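PDB 3A0C: Mannose/sialic acid-binding lectin from Polygonatum cyrtonema, which probably binds carbohydrates, mannose and sialic acid among them, through a bulb-type lectin domain of the beta-prism II fold. Local coordinates for residues 2-5 with 6-10; 16-19 with 20-24; 25-28 with 29-33. All coordinates share one frame; numbering follows the deposited sequence.

Interaction 1 (2-5 with 6-10); sequences NSLS and SPNSL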
loop_
_atom_site.group_PDB
_atom_site.type_symbol
_atom_site.label_atom_id
_atom_site.label_comp_id
_atom_site.label_asym_id
_atom_site.label_seq_id
_atom_site.Cartn_x
_atom_site.Cartn_y
_atom_site.Cartn_z
ATOM N N ASN A 2 -2.233 6.501 1.859
ATOM C CA ASN A 2 -1.136 6.049 2.694
ATOM C C ASN A 2 -0.211 5.137 1.893
ATOM O O ASN A 2 0.394 4.211 2.437
ATOM C CB ASN A 2 -1.645 5.318 3.947
ATOM C CG ASN A 2 -2.382 4.053 3.623
ATOM O OD1 ASN A 2 -3.554 4.089 3.269
ATOM N ND2 ASN A 2 -1.700 2.917 3.732
ATOM N N SER A 3 -0.102 5.399 0.593
ATOM C CA SER A 3 0.770 4.593 -0.264
ATOM C C SER A 3 1.398 5.440 -1.354
ATOM O O SER A 3 0.838 6.446 -1.767
ATOM C CB SER A 3 -0.011 3.447 -0.919
ATOM O OG SER A 3 -0.779 3.924 -2.007
ATOM N N LEU A 4 2.576 5.031 -1.797
ATOM C CA LEU A 4 3.307 5.715 -2.860
ATOM C C LEU A 4 3.844 4.598 -3.749
ATOM O O LEU A 4 4.684 3.814 -3.320
ATOM C CB LEU A 4 4.492 6.516 -2.304
ATOM C CG LEU A 4 5.352 7.206 -3.375
ATOM C CD1 LEU A 4 4.651 8.478 -3.807
ATOM C CD2 LEU A 4 6.756 7.530 -2.845
ATOM N N SER A 5 3.370 4.517 -4.983
ATOM C CA SER A 5 3.823 3.453 -5.863
ATOM C C SER A 5 4.787 3.876 -6.964
ATOM O O SER A 5 4.718 4.986 -7.470
ATOM C CB SER A 5 2.617 2.733 -6.467
ATOM O OG SER A 5 1.817 3.627 -7.210
ATOM N N SER A 6 5.687 2.962 -7.318
ATOM C CA SER A 6 6.686 3.180 -8.354
ATOM C C SER A 6 6.067 3.720 -9.641
ATOM O O SER A 6 5.069 3.196 -10.105
ATOM C CB SER A 6 7.375 1.852 -8.678
ATOM O OG SER A 6 7.761 1.188 -7.495
ATOM N N PRO A 7 6.680 4.743 -10.261
ATOM C CA PRO A 7 7.905 5.444 -9.853
ATOM C C PRO A 7 7.533 6.830 -9.362
ATOM O O PRO A 7 8.223 7.804 -9.637
ATOM C CB PRO A 7 8.706 5.497 -11.140
ATOM C CG PRO A 7 7.629 5.823 -12.128
ATOM C CD PRO A 7 6.444 4.935 -11.702
ATOM N N ASN A 8 6.417 6.897 -8.647
ATOM C CA ASN A 8 5.922 8.144 -8.106
ATOM C C ASN A 8 6.863 8.744 -7.077
ATOM O O ASN A 8 7.805 8.098 -6.634
ATOM C CB ASN A 8 4.534 7.924 -7.496
ATOM C CG ASN A 8 3.464 8.768 -8.173
ATOM O OD1 ASN A 8 3.429 8.877 -9.403
ATOM N ND2 ASN A 8 2.584 9.374 -7.371
ATOM N N SER A 9 6.593 9.984 -6.701
ATOM C CA SER A 9 7.416 10.678 -5.734
ATOM C C SER A 9 6.615 11.511 -4.752
ATOM O O SER A 9 5.481 11.890 -5.011
ATOM C CB SER A 9 8.417 11.570 -6.474
ATOM O OG SER A 9 8.958 12.561 -5.619
ATOM N N LEU A 10 7.214 11.755 -3.596
ATOM C CA LEU A 10 6.623 12.590 -2.556
ATOM C C LEU A 10 7.474 13.870 -2.533
ATOM O O LEU A 10 8.539 13.902 -1.918
ATOM C CB LEU A 10 6.716 11.913 -1.193
ATOM C CG LEU A 10 5.654 10.921 -0.770
ATOM C CD1 LEU A 10 5.909 10.573 0.692
ATOM C CD2 LEU A 10 4.275 11.533 -0.910
#

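Interaction 2 (16-19 with 20-24); sequences LEVG and PSYRL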
loop_
_atom_site.group_PDB
_atom_site.type_symbol
_atom_site.label_atom_id
_atom_site.label_comp_id
_atom_site.label_asym_id
_atom_site.label_seq_id
_atom_site.Cartn_x
_atom_site.Cartn_y
_atom_site.Cartn_z
ATOM N N LEU A 16 2.118 10.943 3.466
ATOM C CA LEU A 16 1.150 9.841 3.435
ATOM C C LEU A 16 0.566 9.879 4.836
ATOM O O LEU A 16 1.245 10.290 5.776
ATOM C CB LEU A 16 1.839 8.493 3.215
ATOM C CG LEU A 16 2.761 8.320 2.007
ATOM C CD1 LEU A 16 3.229 6.878 1.973
ATOM C CD2 LEU A 16 2.047 8.675 0.727
ATOM N N GLU A 17 -0.678 9.462 4.997
ATOM C CA GLU A 17 -1.267 9.504 6.320
ATOM C C GLU A 17 -2.190 8.332 6.494
ATOM O O GLU A 17 -2.887 7.948 5.557
ATOM C CB GLU A 17 -2.061 10.789 6.490
ATOM C CG GLU A 17 -1.345 12.012 5.971
ATOM C CD GLU A 17 -2.300 13.020 5.364
ATOM O OE1 GLU A 17 -3.298 13.361 6.034
ATOM O OE2 GLU A 17 -2.047 13.471 4.221
ATOM N N VAL A 18 -2.199 7.771 7.697
ATOM C CA VAL A 18 -3.054 6.633 8.006
ATOM C C VAL A 18 -3.393 6.699 9.494
ATOM O O VAL A 18 -2.650 7.290 10.277
ATOM C CB VAL A 18 -2.347 5.270 7.665
ATOM C CG1 VAL A 18 -1.275 4.967 8.688
ATOM C CG2 VAL A 18 -3.365 4.143 7.593
ATOM N N GLY A 19 -4.524 6.108 9.870
ATOM C CA GLY A 19 -4.932 6.104 11.262
ATOM C C GLY A 19 -4.085 5.147 12.080
ATOM O O GLY A 19 -3.472 4.224 11.524
ATOM N N PRO A 20 -4.053 5.310 13.416
ATOM C CA PRO A 20 -4.760 6.328 14.200
ATOM C C PRO A 20 -4.296 7.789 14.094
ATOM O O PRO A 20 -5.132 8.696 14.050
ATOM C CB PRO A 20 -4.648 5.788 15.622
ATOM C CG PRO A 20 -3.343 5.058 15.605
ATOM C CD PRO A 20 -3.427 4.313 14.305
ATOM N N SER A 21 -2.982 8.028 14.051
ATOM C CA SER A 21 -2.455 9.397 13.973
ATOM C C SER A 21 -1.054 9.436 13.353
ATOM O O SER A 21 -0.135 10.064 13.891
ATOM C CB SER A 21 -2.419 10.000 15.377
ATOM O OG SER A 21 -1.769 9.115 16.278
ATOM N N TYR A 22 -0.913 8.779 12.205
ATOM C CA TYR A 22 0.369 8.681 11.516
ATOM C C TYR A 22 0.483 9.525 10.244
ATOM O O TYR A 22 -0.442 9.583 9.437
ATOM C CB TYR A 22 0.645 7.201 11.200
ATOM C CG TYR A 22 0.493 6.283 12.402
ATOM C CD1 TYR A 22 0.162 4.937 12.237
ATOM C CD2 TYR A 22 0.670 6.763 13.700
ATOM C CE1 TYR A 22 0.006 4.092 13.330
ATOM C CE2 TYR A 22 0.530 5.926 14.801
ATOM C CZ TYR A 22 0.194 4.595 14.607
ATOM O OH TYR A 22 0.059 3.760 15.689
ATOM N N ARG A 23 1.639 10.170 10.087
ATOM C CA ARG A 23 1.933 11.005 8.926
ATOM C C ARG A 23 3.407 10.873 8.541
ATOM O O ARG A 23 4.297 11.173 9.328
ATOM C CB ARG A 23 1.657 12.482 9.216
ATOM C CG ARG A 23 0.618 12.748 10.277
ATOM C CD ARG A 23 1.179 13.719 11.321
ATOM N NE ARG A 23 0.126 14.434 12.044
ATOM C CZ ARG A 23 0.351 15.401 12.927
ATOM N NH1 ARG A 23 1.594 15.769 13.209
ATOM N NH2 ARG A 23 -0.667 16.014 13.510
ATOM N N LEU A 24 3.647 10.431 7.317
ATOM C CA LEU A 24 4.991 10.264 6.799
ATOM C C LEU A 24 5.190 11.432 5.845
ATOM O O LEU A 24 4.603 11.454 4.764
ATOM C CB LEU A 24 5.089 8.945 6.041
ATOM C CG LEU A 24 6.461 8.582 5.498
ATOM C CD1 LEU A 24 7.465 8.453 6.638
ATOM C CD2 LEU A 24 6.345 7.291 4.735
#

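Interaction 3 (25-28 with 29-33); sequences IMQG and DCNFV. Unlike the reference sequence in segment 25-28: Gln-27 (reference Pro).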
loop_
_atom_site.group_PDB
_atom_site.type_symbol
_atom_site.label_atom_id
_atom_site.label_comp_id
_atom_site.label_asym_id
_atom_site.label_seq_id
_atom_site.Cartn_x
_atom_site.Cartn_y
_atom_site.Cartn_z
ATOM N N ILE A 25 6.030 12.381 6.240
ATOM C CA ILE A 25 6.254 13.577 5.442
ATOM C C ILE A 25 7.658 13.842 4.892
ATOM O O ILE A 25 8.674 13.567 5.537
ATOM C CB ILE A 25 5.792 14.834 6.233
ATOM C CG1 ILE A 25 5.972 16.095 5.384
ATOM C CG2 ILE A 25 6.593 14.974 7.506
ATOM C CD1 ILE A 25 5.353 17.330 5.987
ATOM N N MET A 26 7.694 14.372 3.670
ATOM C CA MET A 26 8.941 14.739 3.008
ATOM C C MET A 26 9.039 16.237 3.272
ATOM O O MET A 26 8.505 17.044 2.521
ATOM C CB MET A 26 8.850 14.464 1.507
ATOM C CG MET A 26 10.065 14.897 0.700
ATOM S SD MET A 26 11.604 14.048 1.114
ATOM C CE MET A 26 12.381 15.265 2.217
ATOM N N GLN A 27 9.719 16.594 4.354
ATOM C CA GLN A 27 9.850 17.986 4.764
ATOM C C GLN A 27 10.698 18.862 3.867
ATOM O O GLN A 27 11.445 18.379 3.020
ATOM C CB GLN A 27 10.396 18.038 6.181
ATOM C CG GLN A 27 9.440 17.441 7.194
ATOM C CD GLN A 27 10.070 17.253 8.547
ATOM O OE1 GLN A 27 9.402 16.870 9.502
ATOM N NE2 GLN A 27 11.371 17.507 8.637
ATOM N N GLY A 28 10.573 20.165 4.071
ATOM C CA GLY A 28 11.327 21.120 3.279
ATOM C C GLY A 28 12.811 21.171 3.592
ATOM O O GLY A 28 13.591 21.705 2.806
ATOM N N ASP A 29 13.203 20.622 4.737
ATOM C CA ASP A 29 14.607 20.606 5.142
ATOM C C ASP A 29 15.297 19.323 4.670
ATOM O O ASP A 29 16.450 19.055 5.028
ATOM C CB ASP A 29 14.716 20.748 6.668
ATOM C CG ASP A 29 14.149 19.561 7.423
ATOM O OD1 ASP A 29 13.436 18.731 6.813
ATOM O OD2 ASP A 29 14.419 19.475 8.639
ATOM N N CYS A 30 14.570 18.555 3.853
ATOM C CA CYS A 30 15.030 17.292 3.272
ATOM C C CYS A 30 15.006 16.132 4.228
ATOM O O CYS A 30 15.499 15.054 3.920
ATOM C CB CYS A 30 16.436 17.432 2.703
ATOM S SG CYS A 30 16.457 18.335 1.133
ATOM N N ASN A 31 14.433 16.351 5.396
ATOM C CA ASN A 31 14.369 15.292 6.373
ATOM C C ASN A 31 13.096 14.508 6.142
ATOM O O ASN A 31 12.009 15.070 6.159
ATOM C CB ASN A 31 14.403 15.881 7.782
ATOM C CG ASN A 31 14.728 14.844 8.840
ATOM O OD1 ASN A 31 15.370 13.825 8.563
ATOM N ND2 ASN A 31 14.297 15.103 10.063
ATOM N N PHE A 32 13.234 13.210 5.899
ATOM C CA PHE A 32 12.072 12.356 5.681
ATOM C C PHE A 32 11.751 11.720 7.029
ATOM O O PHE A 32 12.458 10.817 7.488
ATOM C CB PHE A 32 12.386 11.288 4.630
ATOM C CG PHE A 32 11.205 10.454 4.250
ATOM C CD1 PHE A 32 10.017 11.057 3.859
ATOM C CD2 PHE A 32 11.278 9.064 4.281
ATOM C CE1 PHE A 32 8.914 10.294 3.505
ATOM C CE2 PHE A 32 10.171 8.283 3.925
ATOM C CZ PHE A 32 8.990 8.902 3.538
ATOM N N VAL A 33 10.680 12.196 7.661
ATOM C CA VAL A 33 10.304 11.715 8.982
ATOM C C VAL A 33 8.862 11.230 9.184
ATOM O O VAL A 33 7.913 11.720 8.563
ATOM C CB VAL A 33 10.660 12.807 10.044
ATOM C CG1 VAL A 33 10.624 14.178 9.411
ATOM C CG2 VAL A 33 9.705 12.747 11.210
HETATM O O HOH W 1 14.049 17.593 10.335
#

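Interaction 1 (2-5 with 6-10)
Leu-4 packs against Asn-8, Ser-9 and Leu-10 on the inner side of a hydrogen-bonded beta turn, residues 5 to 8. The cis peptide between Ser-6 and Pro-7, at the third position, makes it a type VI turn. It passes the chain from strand 3-5 to strand 9-10, which belong to different sheets of the beta-prism II fold.

The tight part is built on the Leu-4 fork. With chi1 at 177°, CG lies opposite the backbone N and the two methyls reach strand 9-10. Leu-4 CD1 meets Asn-8 CB at 3.7 Å and lies equally near Ser-9 O, while Leu-10 CG faces the fork, 4.0 Å from Leu-4 CD1 and 4.1 Å from Leu-4 CD2. Leu-87 borders Leu-4, and Leu-55 and Leu-16 border Leu-10, so both leucines sit in the core between sheets.

The solvent side is the turn's tip, Pro-7 and Asn-8. Both are exposed, and Pro-7 CB points away from 2-5, whereas Ser-6 is buried and its OG bonds to Tyr-85 N and His-58 O. One direct bond closes the turn: Asn-8 N donates to Ser-5 O over 2.8 Å, with 153° at the hydrogen.

Interaction 2 (16-19 with 20-24)
An antiparallel beta hairpin, strands 15-18 and 22-26, forms one edge of a four-stranded sheet in the beta-prism II fold. Leu-16 and Leu-24 face each other as a hydrogen-bonded pair, as do Val-18 and Tyr-22; Glu-17 and Arg-23 make the non-hydrogen-bonded pair between them. The short strand axes run 166° apart and come within 4.7 Å.

Four backbone bonds hold this ladder. Leu-16 N gives to Leu-24 O at 2.8 Å and Leu-24 N returns one to Leu-16 O. Nearer the turn, Val-18 N meets Tyr-22 O at 3.1 Å, while Tyr-22 N reaches Val-18 O at 3.0 Å. Between these rungs Arg-23 CA offers a CA-H...O contact to Leu-16 O at 3.3 Å.

The face bearing Leu-16, Val-18, Tyr-22 and Leu-24 is the packed one. The two leucines run alongside each other in the same direction, with Leu-16 CD1 4.2 Å from Leu-24 CD2, and both touch Leu-87. A chi1 of 74° sets Val-18 CG1 between its own backbone N and carbonyl carbon, from where it meets the edge of the Tyr-22 ring, 3.8 Å from Tyr-22 CD1. One face of that ring has Pro-20 N above it, near the ring's margin, and Gly-19 O, buried without a polar partner in the model, lies obliquely to it. On the other face of the sheet Glu-17 and Arg-23 lead away from each other, and Glu-17 OE1 stays 7.0 Å from Arg-23 NE, too far for a salt bridge.

Residues 19 to 21, with a cis Gly-19–Pro-20 peptide, link the strands. Apolar toward the core and charged outward, this hairpin supplies half of one four-stranded sheet, among the three antiparallel sheets that make the beta-prism II fold of bulb-type lectins.

Interaction 3 (25-28 with 29-33)
Gln-27 and Asp-29 meet at a type I beta turn, residues 27 to 30, joining strands 22-26 and 32-36. With Asn-31, Val-33 and the neighbouring Tyr-35 they spell the QxDxNxVxY mannose-binding signature of monocot lectins.

Among backbone bonds, Ile-25 and Val-33 form a reciprocal hydrogen-bonded pair, and Gln-27 N reaches Asn-31 O at 3.3 Å. The turn bond runs from Cys-30 N to Gln-27 O.

The polar side chains form a network. Gln-27, extended beyond CG, runs beside Asp-29 so that NE2 donates to OD1 at 3.0 Å on its syn side, 28° out of the carboxylate plane. From the opposite carboxylate face Asn-31 N gives that same OD1 a 2.9 Å bond, an Asx turn. A water accepts from Gln-27 NE2 and donates to Asp-29 OD2; its link to Asn-31 ND2, at 2.5 Å, is unusually short and doubtful. Tyr-35 OH holds Gln-27 OE1.

Apolar contacts lie on the sheet face of Met-26 and Phe-32. Met-26, bent at chi2 (63°), brings SD obliquely to the Phe-32 ring, 5.4 Å from its centroid, in a Met-aromatic contact. Met-26 CA lies at the ring edge.

A disulfide from Cys-30 to Cys-53 ties the turn covalently.

Two donors on Asp-29 OD1 probably restrain the carboxylate from both faces, and the water bridges Gln-27 NE2 to Asp-29 OD2, consistent with a preformed sugar site.

Overall arrangement
Strand 22-26 is common to interactions 2 and 3, which build successive hairpins of one sheet, whereas interaction 1 carries the chain between two other sheets. The three centres stand about 15 Å apart, yet each pair touches by side-chain packing: Leu-16 and Val-18 lie against Asn-2, Met-26 and Phe-32 against Leu-10, and, as the apolar case, Leu-24 against Phe-32. Interaction 1 lies nearest the chain centre, about 6 Å from it, and its Asn-2 and Ser-3 also bond to the second subunit. Interaction 2, at about 13 Å, depends on backbone pairing with charged residues outward. Interaction 3 alone assembles a water-linked polar network on the sheet face away from its buried Met-26 and Phe-32.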